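Local coordinates for Rab GDP-dissociation inhibitor (Saccharomyces cerevisiae, PDB 2BCG), which extracts GDP-bound Rab GTPases from membranes and regulates their nucleotide cycle by inhibiting the release of GDP, an essential task in yeast secretion, at residues F400-D405 and L413-D418; C24-L29 and D428-I433. One frame throughout, in Å; residues are numbered along the deposited sequence.

Contact 1: F400-D405 and L413-D418; sequences FEPRED and LSRSYD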
# COMPACT_ATOMS: atom_id res chain seq x y z
N PHE A 400 -14.32 14.68 -3.29
CA PHE A 400 -13.85 15.89 -4.00
C PHE A 400 -13.11 15.59 -5.29
O PHE A 400 -12.53 14.50 -5.47
CB PHE A 400 -13.00 16.76 -3.05
CG PHE A 400 -13.74 17.21 -1.85
CD1 PHE A 400 -13.57 16.56 -0.62
CD2 PHE A 400 -14.66 18.27 -1.94
CE1 PHE A 400 -14.29 16.97 0.51
CE2 PHE A 400 -15.39 18.67 -0.82
CZ PHE A 400 -15.21 18.00 0.41
N GLU A 401 -13.16 16.54 -6.22
CA GLU A 401 -12.38 16.43 -7.45
C GLU A 401 -11.84 17.82 -7.76
O GLU A 401 -12.38 18.80 -7.26
CB GLU A 401 -13.22 15.90 -8.62
CG GLU A 401 -14.44 16.77 -8.93
CD GLU A 401 -15.27 16.25 -10.08
OE1 GLU A 401 -16.45 16.64 -10.18
OE2 GLU A 401 -14.75 15.47 -10.90
N PRO A 402 -10.75 17.90 -8.52
CA PRO A 402 -10.25 19.24 -8.87
C PRO A 402 -11.23 19.98 -9.79
O PRO A 402 -11.86 19.37 -10.65
CB PRO A 402 -8.96 18.96 -9.63
CG PRO A 402 -8.93 17.52 -9.94
CD PRO A 402 -9.94 16.81 -9.10
N ARG A 403 -11.29 21.28 -9.58
CA ARG A 403 -12.10 22.15 -10.44
C ARG A 403 -11.48 22.22 -11.83
O ARG A 403 -12.21 22.27 -12.83
CB ARG A 403 -12.21 23.52 -9.78
CG ARG A 403 -13.09 23.56 -8.54
CD ARG A 403 -13.17 24.96 -7.92
NE ARG A 403 -13.85 24.93 -6.62
CZ ARG A 403 -15.18 24.92 -6.46
NH1 ARG A 403 -16.00 24.94 -7.51
NH2 ARG A 403 -15.70 24.87 -5.23
N GLU A 404 -10.15 22.23 -11.90
CA GLU A 404 -9.40 22.35 -13.17
C GLU A 404 -8.24 21.35 -13.23
O GLU A 404 -7.87 20.78 -12.19
CB GLU A 404 -8.89 23.79 -13.38
CG GLU A 404 -9.95 24.90 -13.27
CD GLU A 404 -11.01 24.87 -14.37
OE1 GLU A 404 -10.76 24.30 -15.47
OE2 GLU A 404 -12.12 25.43 -14.15
N ASP A 405 -7.68 21.12 -14.43
CA ASP A 405 -6.71 20.03 -14.63
C ASP A 405 -5.29 20.37 -14.20
O ASP A 405 -4.41 19.52 -14.27
CB ASP A 405 -6.80 19.40 -16.04
CG ASP A 405 -6.13 20.23 -17.14
OD1 ASP A 405 -5.58 21.34 -16.88
OD2 ASP A 405 -6.14 19.74 -18.28
N LEU A 413 -4.05 18.25 -8.95
CA LEU A 413 -4.74 17.66 -7.79
C LEU A 413 -5.32 16.31 -8.10
O LEU A 413 -5.85 16.04 -9.20
CB LEU A 413 -5.84 18.60 -7.31
CG LEU A 413 -5.29 19.98 -6.89
CD1 LEU A 413 -6.38 21.00 -6.63
CD2 LEU A 413 -4.30 19.90 -5.73
N SER A 414 -5.26 15.45 -7.09
CA SER A 414 -5.90 14.14 -7.22
C SER A 414 -7.37 14.18 -6.80
O SER A 414 -7.81 15.12 -6.10
CB SER A 414 -5.13 13.11 -6.34
OG SER A 414 -5.11 13.57 -4.98
N ARG A 415 -8.10 13.13 -7.16
CA ARG A 415 -9.47 12.94 -6.72
C ARG A 415 -9.54 12.21 -5.36
O ARG A 415 -8.71 11.34 -5.06
CB ARG A 415 -10.23 12.12 -7.77
CG ARG A 415 -10.29 12.73 -9.21
CD ARG A 415 -10.89 11.73 -10.18
NE ARG A 415 -12.31 11.59 -9.83
CZ ARG A 415 -13.28 12.38 -10.28
NH1 ARG A 415 -13.02 13.36 -11.15
NH2 ARG A 415 -14.53 12.17 -9.86
N SER A 416 -10.52 12.56 -4.54
CA SER A 416 -10.74 11.77 -3.30
C SER A 416 -10.96 10.30 -3.66
O SER A 416 -11.48 9.99 -4.74
CB SER A 416 -11.96 12.25 -2.52
OG SER A 416 -11.88 13.61 -2.21
N TYR A 417 -10.58 9.39 -2.76
CA TYR A 417 -10.78 7.95 -3.07
C TYR A 417 -12.27 7.62 -3.04
O TYR A 417 -12.97 7.99 -2.10
CB TYR A 417 -9.99 7.08 -2.08
CG TYR A 417 -8.52 7.42 -2.17
CD1 TYR A 417 -7.78 7.03 -3.30
CD2 TYR A 417 -7.88 8.18 -1.19
CE1 TYR A 417 -6.46 7.39 -3.46
CE2 TYR A 417 -6.52 8.53 -1.32
CZ TYR A 417 -5.82 8.12 -2.46
OH TYR A 417 -4.49 8.49 -2.65
N ASP A 418 -12.72 6.97 -4.11
CA ASP A 418 -14.15 6.87 -4.38
C ASP A 418 -14.76 5.60 -3.78
O ASP A 418 -14.10 4.88 -3.02
CB ASP A 418 -14.41 7.02 -5.90
CG ASP A 418 -13.88 5.85 -6.73
OD1 ASP A 418 -13.70 6.02 -7.98
OD2 ASP A 418 -13.68 4.75 -6.18
O HOH W 1 -13.46 11.71 -5.76
O HOH W 2 -16.87 13.09 -10.90
O HOH W 3 -5.52 19.88 -10.89
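Ser416 and Phe400 join the two segments through a reciprocal pair of hydrogen bonds: Phe400 N donates to Ser416 OG at 2.9 Å (153° at the hydrogen), and Ser416 N donates to Phe400 O at 2.9 Å. With chi1 at -55°, Ser416 OG sits beside its own backbone N, which lets the N and OG of one residue both meet Phe400. The Phe400 ring extends out from 413-418, and of that segment's atoms Ser416 OG lies at its edge, near the ring plane. A bridging water gives one hydrogen to Phe400 O and the other to Ser416 O.

One residue further on, Glu401 and Arg415 run alongside each other and end in a salt bridge, Arg415 NH1 to Glu401 OE2 at 2.7 Å. The carboxylate and guanidinium planes stand 84° apart, and OE2 is met on its anti side, so this is not a flat two-pronged pair. A second water links OE2 to Arg415 NH2, while Glu401 CB lies over one guanidinium face, 3.6 Å from NH1. Were Glu401 replaced by an alanine, Arg415 is likely to lose its charged mate in this contact, leaving the guanidinium freer to turn. Apolar packing comes next, Pro402 CB meeting Leu413 CB at 3.9 Å; the proline ring also edges against a backbone carbonyl, with Pro402 CG 3.5 Å from Leu413 O. A third water bridges Glu404 O and Leu413 N.

Outside partners position these groups. Ser414 OG bonds to Glu23 of helix 21-32, and Leu413 O accepts from Arg436 of helix 424-438, whereas the buried Ser414 O has no modelled partner. Glu401 pairs through its backbone with Lys304 on strand 303-317, and Ser414 with Ala294 on strand 292-294. The contact thus joins edge strand 391-402 of the mixed sheet to the chain leaving edge strand 411-413 of the parallel sheet, beside helices 21-32 and 424-438.

Contact 2: C24-L29 and D428-I433; sequences CILSGL and DDVKDI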
# COMPACT_ATOMS: atom_id res chain seq x y z
N CYS A 24 1.90 9.15 -3.77
CA CYS A 24 3.12 8.36 -3.62
C CYS A 24 3.47 7.66 -4.96
O CYS A 24 4.64 7.61 -5.31
CB CYS A 24 3.00 7.34 -2.49
SG CYS A 24 2.90 8.11 -0.87
N ILE A 25 2.48 7.19 -5.73
CA ILE A 25 2.81 6.59 -7.03
C ILE A 25 3.44 7.61 -7.95
O ILE A 25 4.45 7.34 -8.61
CB ILE A 25 1.59 5.93 -7.71
CG1 ILE A 25 1.16 4.72 -6.85
CG2 ILE A 25 1.97 5.41 -9.12
CD1 ILE A 25 -0.15 4.04 -7.33
N LEU A 26 2.80 8.78 -8.00
CA LEU A 26 3.32 9.86 -8.87
C LEU A 26 4.73 10.25 -8.44
O LEU A 26 5.62 10.40 -9.29
CB LEU A 26 2.37 11.03 -8.88
CG LEU A 26 1.09 10.71 -9.65
CD1 LEU A 26 -0.01 11.64 -9.19
CD2 LEU A 26 1.39 10.82 -11.15
N SER A 27 4.94 10.43 -7.13
CA SER A 27 6.27 10.79 -6.61
C SER A 27 7.30 9.73 -7.05
O SER A 27 8.40 10.06 -7.55
CB SER A 27 6.21 10.92 -5.09
OG SER A 27 7.50 11.18 -4.56
N GLY A 28 6.95 8.45 -6.90
CA GLY A 28 7.87 7.38 -7.35
C GLY A 28 8.16 7.40 -8.84
O GLY A 28 9.31 7.32 -9.25
N LEU A 29 7.11 7.54 -9.66
CA LEU A 29 7.30 7.55 -11.12
C LEU A 29 8.14 8.72 -11.57
O LEU A 29 9.01 8.58 -12.46
CB LEU A 29 5.94 7.57 -11.85
CG LEU A 29 5.11 6.29 -11.67
CD1 LEU A 29 3.77 6.50 -12.29
CD2 LEU A 29 5.83 5.04 -12.24
N ASP A 428 -6.35 5.09 -12.87
CA ASP A 428 -6.82 6.01 -13.93
C ASP A 428 -6.42 7.44 -13.57
O ASP A 428 -5.97 8.21 -14.45
CB ASP A 428 -8.34 5.93 -14.16
CG ASP A 428 -8.75 4.64 -14.83
OD1 ASP A 428 -9.98 4.38 -14.84
OD2 ASP A 428 -7.88 3.90 -15.35
N ASP A 429 -6.62 7.82 -12.29
CA ASP A 429 -6.29 9.17 -11.83
C ASP A 429 -4.78 9.40 -11.91
O ASP A 429 -4.32 10.43 -12.43
CB ASP A 429 -6.79 9.38 -10.39
CG ASP A 429 -6.87 10.85 -10.00
OD1 ASP A 429 -7.01 11.72 -10.91
OD2 ASP A 429 -6.81 11.13 -8.78
N VAL A 430 -3.97 8.46 -11.43
CA VAL A 430 -2.51 8.57 -11.60
C VAL A 430 -2.12 8.83 -13.07
O VAL A 430 -1.34 9.72 -13.36
CB VAL A 430 -1.83 7.28 -11.12
CG1 VAL A 430 -0.34 7.19 -11.57
CG2 VAL A 430 -1.94 7.19 -9.58
N LYS A 431 -2.65 8.02 -13.98
CA LYS A 431 -2.25 8.12 -15.40
C LYS A 431 -2.68 9.46 -15.96
O LYS A 431 -1.91 10.12 -16.72
CB LYS A 431 -2.89 7.00 -16.24
CG LYS A 431 -2.19 5.64 -16.09
CD LYS A 431 -2.79 4.49 -16.96
CE LYS A 431 -4.08 3.92 -16.38
NZ LYS A 431 -4.61 2.70 -17.11
N ASP A 432 -3.88 9.91 -15.59
CA ASP A 432 -4.38 11.18 -16.07
C ASP A 432 -3.51 12.33 -15.55
O ASP A 432 -3.12 13.22 -16.31
CB ASP A 432 -5.85 11.35 -15.65
CG ASP A 432 -6.44 12.64 -16.14
OD1 ASP A 432 -7.04 13.38 -15.32
OD2 ASP A 432 -6.26 12.96 -17.36
N ILE A 433 -3.17 12.29 -14.26
CA ILE A 433 -2.37 13.36 -13.63
C ILE A 433 -0.97 13.36 -14.27
O ILE A 433 -0.42 14.43 -14.55
CB ILE A 433 -2.24 13.19 -12.08
CG1 ILE A 433 -3.60 13.37 -11.38
CG2 ILE A 433 -1.24 14.23 -11.49
CD1 ILE A 433 -3.62 12.79 -9.94
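Val430 meets Ile25, Leu26 and Leu29 where two helices of a Rossmann-like domain pack together. The parallel sheet has strand order 3-2-1-4-5; helix 21-32 follows its first strand, 14-17, after a glycine-rich turn, as in the FAD-binding enzymes to which GDI proteins are structurally related, and helix 424-438 follows its last strand, 411-413. The short segments approach to 10.2 Å between axes and cross at -44°, with the N-to-C directions closer to parallel than antiparallel. The CA atoms of Leu26 and Val430, at 6.6 Å, form the nearest pair.

Polar interactions do not span this interface: no hydrogen bond or salt bridge links the segments. Several polar groups of the two segments have partners away from this interface. Ser27 OG bonds to Ser252 and Tyr259, Asp432 forms a salt bridge with Arg436, and Lys431 makes a long ion pair with Asp428 of its own helix.

Apolar contact carries the whole join, and all five touching residues are buried. Val430 CG1, anti to the backbone N (chi1 167°), reaches a surface made by residues at positions i, i+1 and i+4 of the opposing helix: Ile25 CG2 lies 3.8 Å away, Leu26 CD2 4.0 Å and Leu29 CD1 4.2 Å. Ile25 lies nearly perpendicular to Val430, while Leu26 and Val430 interleave, each passing the other head to tail. This passage also brings Leu26 CD2 to 3.7 Å from Val430 O, so a methyl rests against the backbone of the second helix.

Leu26 reaches two residues about one turn apart on that helix by dividing its methyls: while CD2 is taken by Val430, Leu26 CD1 packs against Ile433, 3.7 Å from Ile433 CG2 and 3.9 Å from Ile433 CD1.

Contacts 1 and 2 lie with centres about 13 Å apart and meet directly. Arg415 N of contact 1 approaches Asp429 OD2 of contact 2 at 2.9 Å, a probable hydrogen bond, and Ser414 CA lies 3.8 Å from Ile433 CD1. Thus 413-418 is fixed on one side by 400-405 and on another by helix 424-438, which itself packs on helix 21-32. Contact 2 also borders the Ypt1-interacting region 236-261, since Ile25 touches Phe248 there. No residue of either contact belongs to the geranylgeranyl pockets, which include Met150, Leu154 and Cys223; contact 2 lies within the Rossmann-like part, while contact 1 joins it to the mixed sheet.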